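Long-range contacts in DegQ (Legionella fallonii, PDB 3PV5), which is an HtrA-family protease with a trypsin-like fold and PDZ domains that assembles into 12-mers and probably degrades or chaperones misfolded proteins inside them: residues A36-L41 with K74-G79; A116-G121 with A128-D133. One frame throughout, in Å; residues are numbered along the deposited sequence.

Contact 1: A36-L41 with K74-G79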
loop_
_atom_site.group_PDB
_atom_site.type_symbol
_atom_site.label_atom_id
_atom_site.label_comp_id
_atom_site.label_asym_id
_atom_site.label_seq_id
_atom_site.Cartn_x
_atom_site.Cartn_y
_atom_site.Cartn_z
ATOM N N ALA A 36 -0.810 -25.612 -35.224
ATOM C CA ALA A 36 -0.090 -25.503 -33.938
ATOM C C ALA A 36 1.358 -25.026 -34.174
ATOM O O ALA A 36 2.000 -25.464 -35.104
ATOM C CB ALA A 36 -0.145 -26.859 -33.162
ATOM N N VAL A 37 1.843 -24.122 -33.334
ATOM C CA VAL A 37 3.070 -23.409 -33.590
ATOM C C VAL A 37 3.873 -23.427 -32.334
ATOM O O VAL A 37 3.310 -23.279 -31.236
ATOM C CB VAL A 37 2.805 -21.942 -33.917
ATOM C CG1 VAL A 37 4.138 -21.180 -34.033
ATOM C CG2 VAL A 37 1.997 -21.803 -35.184
ATOM N N GLN A 38 5.181 -23.632 -32.485
ATOM C CA GLN A 38 6.144 -23.497 -31.365
ATOM C C GLN A 38 7.198 -22.511 -31.817
ATOM O O GLN A 38 7.564 -22.465 -32.984
ATOM C CB GLN A 38 6.821 -24.838 -31.021
ATOM C CG GLN A 38 5.853 -25.994 -30.599
ATOM C CD GLN A 38 6.233 -27.357 -31.225
ATOM O OE1 GLN A 38 7.184 -28.032 -30.801
ATOM N NE2 GLN A 38 5.495 -27.741 -32.259
ATOM N N GLY A 39 7.687 -21.716 -30.901
ATOM C CA GLY A 39 8.673 -20.727 -31.265
ATOM C C GLY A 39 9.261 -20.043 -30.066
ATOM O O GLY A 39 9.032 -20.482 -28.932
ATOM N N TYR A 40 10.043 -18.998 -30.349
ATOM C CA TYR A 40 10.584 -18.081 -29.341
ATOM C C TYR A 40 10.233 -16.626 -29.740
ATOM O O TYR A 40 10.199 -16.282 -30.936
ATOM C CB TYR A 40 12.090 -18.254 -29.251
ATOM C CG TYR A 40 12.552 -19.675 -28.932
ATOM C CD1 TYR A 40 12.828 -20.588 -29.952
ATOM C CD2 TYR A 40 12.727 -20.087 -27.629
ATOM C CE1 TYR A 40 13.260 -21.889 -29.682
ATOM C CE2 TYR A 40 13.154 -21.392 -27.334
ATOM C CZ TYR A 40 13.426 -22.298 -28.373
ATOM O OH TYR A 40 13.851 -23.598 -28.078
ATOM N N LEU A 41 9.982 -15.785 -28.740
ATOM C CA LEU A 41 9.360 -14.470 -28.971
ATOM C C LEU A 41 10.362 -13.361 -29.357
ATOM O O LEU A 41 11.566 -13.458 -29.090
ATOM C CB LEU A 41 8.513 -14.054 -27.746
ATOM C CG LEU A 41 7.163 -14.817 -27.451
ATOM C CD1 LEU A 41 6.824 -14.924 -25.937
ATOM C CD2 LEU A 41 5.918 -14.244 -28.212
ATOM N N LYS A 74 10.275 -19.231 -25.168
ATOM C CA LYS A 74 9.478 -20.141 -25.988
ATOM C C LYS A 74 7.988 -19.953 -25.744
ATOM O O LYS A 74 7.572 -19.596 -24.650
ATOM C CB LYS A 74 9.892 -21.604 -25.830
ATOM C CG LYS A 74 9.586 -22.265 -24.503
ATOM C CD LYS A 74 10.123 -23.696 -24.502
ATOM C CE LYS A 74 9.299 -24.643 -25.403
ATOM N NZ LYS A 74 10.166 -25.752 -25.908
ATOM N N PHE A 75 7.200 -20.170 -26.795
ATOM C CA PHE A 75 5.758 -19.957 -26.753
ATOM C C PHE A 75 5.060 -21.026 -27.585
ATOM O O PHE A 75 5.659 -21.652 -28.449
ATOM C CB PHE A 75 5.372 -18.532 -27.234
ATOM C CG PHE A 75 5.477 -18.327 -28.728
ATOM C CD1 PHE A 75 4.360 -18.421 -29.538
ATOM C CD2 PHE A 75 6.690 -18.028 -29.325
ATOM C CE1 PHE A 75 4.449 -18.243 -30.932
ATOM C CE2 PHE A 75 6.790 -17.841 -30.723
ATOM C CZ PHE A 75 5.671 -17.952 -31.516
ATOM N N GLU A 76 3.798 -21.248 -27.251
ATOM C CA GLU A 76 2.877 -22.068 -28.028
ATOM C C GLU A 76 1.765 -21.145 -28.529
ATOM O O GLU A 76 1.601 -20.014 -28.065
ATOM C CB GLU A 76 2.282 -23.194 -27.157
ATOM C CG GLU A 76 2.662 -24.632 -27.571
ATOM C CD GLU A 76 1.513 -25.368 -28.347
ATOM O OE1 GLU A 76 1.532 -25.373 -29.608
ATOM O OE2 GLU A 76 0.593 -25.937 -27.691
ATOM N N SER A 77 0.981 -21.643 -29.460
ATOM C CA SER A 77 -0.033 -20.843 -30.071
ATOM C C SER A 77 -0.741 -21.768 -31.029
ATOM O O SER A 77 -0.108 -22.577 -31.700
ATOM C CB SER A 77 0.606 -19.638 -30.773
ATOM O OG SER A 77 -0.169 -19.147 -31.857
ATOM N N ILE A 78 -2.062 -21.702 -31.054
ATOM C CA ILE A 78 -2.811 -22.556 -31.923
ATOM C C ILE A 78 -3.931 -21.753 -32.535
ATOM O O ILE A 78 -4.500 -20.888 -31.897
ATOM C CB ILE A 78 -3.239 -23.940 -31.206
ATOM C CG1 ILE A 78 -4.746 -24.089 -30.972
ATOM C CG2 ILE A 78 -2.423 -24.198 -29.923
ATOM C CD1 ILE A 78 -5.472 -24.721 -32.152
ATOM N N GLY A 79 -4.202 -22.032 -33.807
ATOM C CA GLY A 79 -5.308 -21.475 -34.508
ATOM C C GLY A 79 -5.761 -22.472 -35.536
ATOM O O GLY A 79 -5.518 -23.642 -35.405
#

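Contact 2: A116-G121 with A128-D133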
loop_
_atom_site.group_PDB
_atom_site.type_symbol
_atom_site.label_atom_id
_atom_site.label_comp_id
_atom_site.label_asym_id
_atom_site.label_seq_id
_atom_site.Cartn_x
_atom_site.Cartn_y
_atom_site.Cartn_z
ATOM N N ALA A 116 4.306 -28.677 -41.335
ATOM C CA ALA A 116 3.930 -27.784 -42.436
ATOM C C ALA A 116 5.054 -26.807 -42.763
ATOM O O ALA A 116 5.867 -26.475 -41.912
ATOM C CB ALA A 116 2.641 -27.082 -42.151
ATOM N N ARG A 117 5.096 -26.405 -44.023
ATOM C CA ARG A 117 6.043 -25.362 -44.476
ATOM C C ARG A 117 5.319 -24.023 -44.679
ATOM O O ARG A 117 4.264 -23.997 -45.296
ATOM C CB ARG A 117 6.651 -25.730 -45.878
ATOM C CG ARG A 117 7.594 -26.910 -45.894
ATOM C CD ARG A 117 8.539 -26.965 -47.158
ATOM N NE ARG A 117 7.853 -27.024 -48.472
ATOM C CZ ARG A 117 7.816 -26.037 -49.386
ATOM N NH1 ARG A 117 8.408 -24.847 -49.194
ATOM N NH2 ARG A 117 7.170 -26.254 -50.531
ATOM N N LEU A 118 5.957 -22.936 -44.270
ATOM C CA LEU A 118 5.568 -21.552 -44.665
ATOM C C LEU A 118 6.049 -21.217 -46.033
ATOM O O LEU A 118 7.238 -21.139 -46.252
ATOM C CB LEU A 118 6.221 -20.505 -43.754
ATOM C CG LEU A 118 5.464 -19.217 -43.434
ATOM C CD1 LEU A 118 6.402 -18.032 -43.312
ATOM C CD2 LEU A 118 4.347 -18.960 -44.413
ATOM N N ILE A 119 5.142 -21.030 -46.946
ATOM C CA ILE A 119 5.475 -20.545 -48.252
ATOM C C ILE A 119 5.654 -18.998 -48.282
ATOM O O ILE A 119 6.384 -18.464 -49.092
ATOM C CB ILE A 119 4.319 -20.884 -49.192
ATOM C CG1 ILE A 119 4.096 -22.409 -49.231
ATOM C CG2 ILE A 119 4.561 -20.320 -50.570
ATOM C CD1 ILE A 119 5.389 -23.252 -49.493
ATOM N N GLY A 120 4.884 -18.312 -47.452
ATOM C CA GLY A 120 4.994 -16.909 -47.228
ATOM C C GLY A 120 3.762 -16.304 -46.546
ATOM O O GLY A 120 2.631 -16.797 -46.707
ATOM N N GLY A 121 3.996 -15.239 -45.808
ATOM C CA GLY A 121 2.935 -14.453 -45.207
ATOM C C GLY A 121 2.990 -12.935 -45.453
ATOM O O GLY A 121 3.999 -12.370 -45.934
ATOM N N ALA A 128 -1.351 -15.828 -44.300
ATOM C CA ALA A 128 -0.142 -16.649 -44.441
ATOM C C ALA A 128 -0.527 -17.934 -45.129
ATOM O O ALA A 128 -1.624 -18.431 -44.934
ATOM C CB ALA A 128 0.474 -16.893 -43.228
ATOM N N VAL A 129 0.329 -18.374 -46.064
ATOM C CA VAL A 129 0.068 -19.538 -46.885
ATOM C C VAL A 129 1.017 -20.645 -46.484
ATOM O O VAL A 129 2.251 -20.389 -46.244
ATOM C CB VAL A 129 0.288 -19.243 -48.360
ATOM C CG1 VAL A 129 0.146 -20.541 -49.144
ATOM C CG2 VAL A 129 -0.680 -18.117 -48.871
ATOM N N LEU A 130 0.466 -21.864 -46.368
ATOM C CA LEU A 130 1.237 -23.010 -45.855
ATOM C C LEU A 130 1.153 -24.181 -46.813
ATOM O O LEU A 130 0.149 -24.356 -47.529
ATOM C CB LEU A 130 0.676 -23.462 -44.537
ATOM C CG LEU A 130 0.727 -22.555 -43.312
ATOM C CD1 LEU A 130 0.059 -23.306 -42.080
ATOM C CD2 LEU A 130 2.138 -22.165 -43.036
ATOM N N LYS A 131 2.199 -25.003 -46.808
ATOM C CA LYS A 131 2.206 -26.265 -47.578
ATOM C C LYS A 131 2.384 -27.423 -46.655
ATOM O O LYS A 131 3.183 -27.369 -45.730
ATOM C CB LYS A 131 3.343 -26.317 -48.618
ATOM C CG LYS A 131 3.026 -27.247 -49.790
ATOM C CD LYS A 131 3.633 -26.750 -51.131
ATOM C CE LYS A 131 3.408 -27.774 -52.323
ATOM N NZ LYS A 131 3.311 -29.222 -51.819
ATOM N N ILE A 132 1.610 -28.457 -46.902
ATOM C CA ILE A 132 1.827 -29.792 -46.283
ATOM C C ILE A 132 1.929 -30.770 -47.428
ATOM O O ILE A 132 1.294 -30.563 -48.458
ATOM C CB ILE A 132 0.669 -30.265 -45.367
ATOM C CG1 ILE A 132 -0.678 -30.227 -46.076
ATOM C CG2 ILE A 132 0.621 -29.453 -44.174
ATOM C CD1 ILE A 132 -1.876 -30.802 -45.175
ATOM N N ASP A 133 2.761 -31.814 -47.301
ATOM C CA ASP A 133 2.877 -32.788 -48.418
ATOM C C ASP A 133 2.083 -34.032 -47.971
ATOM O O ASP A 133 2.472 -34.723 -47.025
ATOM C CB ASP A 133 4.351 -33.098 -48.745
ATOM C CG ASP A 133 5.180 -31.833 -49.118
ATOM O OD1 ASP A 133 6.234 -31.582 -48.477
ATOM O OD2 ASP A 133 4.830 -31.088 -50.069
#

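Contact 1: A36-L41 with K74-G79
Phe-75 lays its ring across the backbone of Gly-39, and Leu-41 closes over the other face. CD2 of Phe-75 comes within 3.3 Å of C of Gly-39; N of Gly-39 sits above that face and CD2 of Leu-41 above the opposite one, both offset toward the rim. The ring gets there because CG of Phe-75 stands between the backbone N and the carbonyl carbon (chi1 74°). Gly-39, having no side chain, lets the ring settle against its backbone. Further along the same side, CG1 of Val-37 approaches CE1 of Phe-75 loosely, at 4.3 Å.

On the other side of the sheet, the Tyr-40 ring crosses the start of the Lys-74 side chain at a slant, CE2 of Tyr-40 lying 3.6 Å from CB of Lys-74. The ammonium of Lys-74 turns away to a salt bridge with Glu-395 of the second subunit.

Backbone hydrogen bonds tie the strands. N of Phe-75 gives one to O of Gly-39 (2.8 Å), N of Gly-39 returns one to O of Phe-75, and N of Val-37 bonds to O of Ser-77.

This is antiparallel pairing of the first two strands of a six-stranded barrel, the N-terminal one of a trypsin-like fold.

Contact 2: A116-G121 with A128-D133
Opposite the single residue Val-129 the other strand sets two, Ile-119 and Gly-120: a classic beta bulge, which gives this hairpin its shape. N of Ile-119 hydrogen-bonds to O of Val-129 (3.0 Å), and N of Val-129 to O of Gly-120. The extra residue pushes the Ile-119 side chain out as a bump that drapes over the partner strand from Val-129 to Lys-131. Its CB comes loosely up to CG1 of Val-129, and CG1 of Ile-119, anti to the carbonyl carbon (chi1 -60°), carries CD1 on to CB of Lys-131 (3.8 Å). The backbone angles of Gly-120 (phi 164°, psi 151°) leave no room for a CB beside the carbonyl O of Ile-119. Beyond it Gly-121 comes up close to Ala-128, CA to CA 3.9 Å.

Before the bulge the pairing is regular. Arg-117 and Lys-131 exchange two backbone hydrogen bonds, and their side chains run side by side in the same direction. NH2 of Arg-117 touches CD of Lys-131 (3.6 Å), and CB of Lys-131 lies over one face of the guanidinium. The lysine ammonium is held by a salt bridge to OD2 of Asp-133 (3.0 Å) and a hydrogen bond to O of Asn-88.

The other side of the sheet carries Leu-118 and Leu-130. CD2 of Leu-130 fits against the backbone at CA of Leu-118 (3.8 Å), while the CD2 atoms of Leu-118 and Leu-130 meet more loosely (4.1 Å). At the end of the pairing CB of Ala-116 meets CG2 of Ile-132.

Strand 127-131 is flanked by strand 113-122 and strand 90-93, against which Val-129, Leu-130 and Ile-132 pack. On the far side of strand 113-122 runs strand 101-107; Ala-116 and Ile-132 touch its Val-106, and Leu-130 its Ile-104.

Both contacts belong to the same six-stranded antiparallel barrel of the protease domain. Contact 1 comes first along the chain and is complete before contact 2 begins. Their centres lie 16 Å apart and their nearest atoms about 7 Å, without touching. Strand 101-107 runs between strand 32-40 of contact 1 and strand 113-122 of contact 2, closing the barrel; strand 90-93 bridges strand 74-85 and strand 127-131 the other way round. The two pairings are thus separate strand pairs of one barrel wall. Contact 1 also reaches the second subunit, whereas contact 2 touches no other chain. Ser-77 and Ala-128 both lie near the probable catalytic triad.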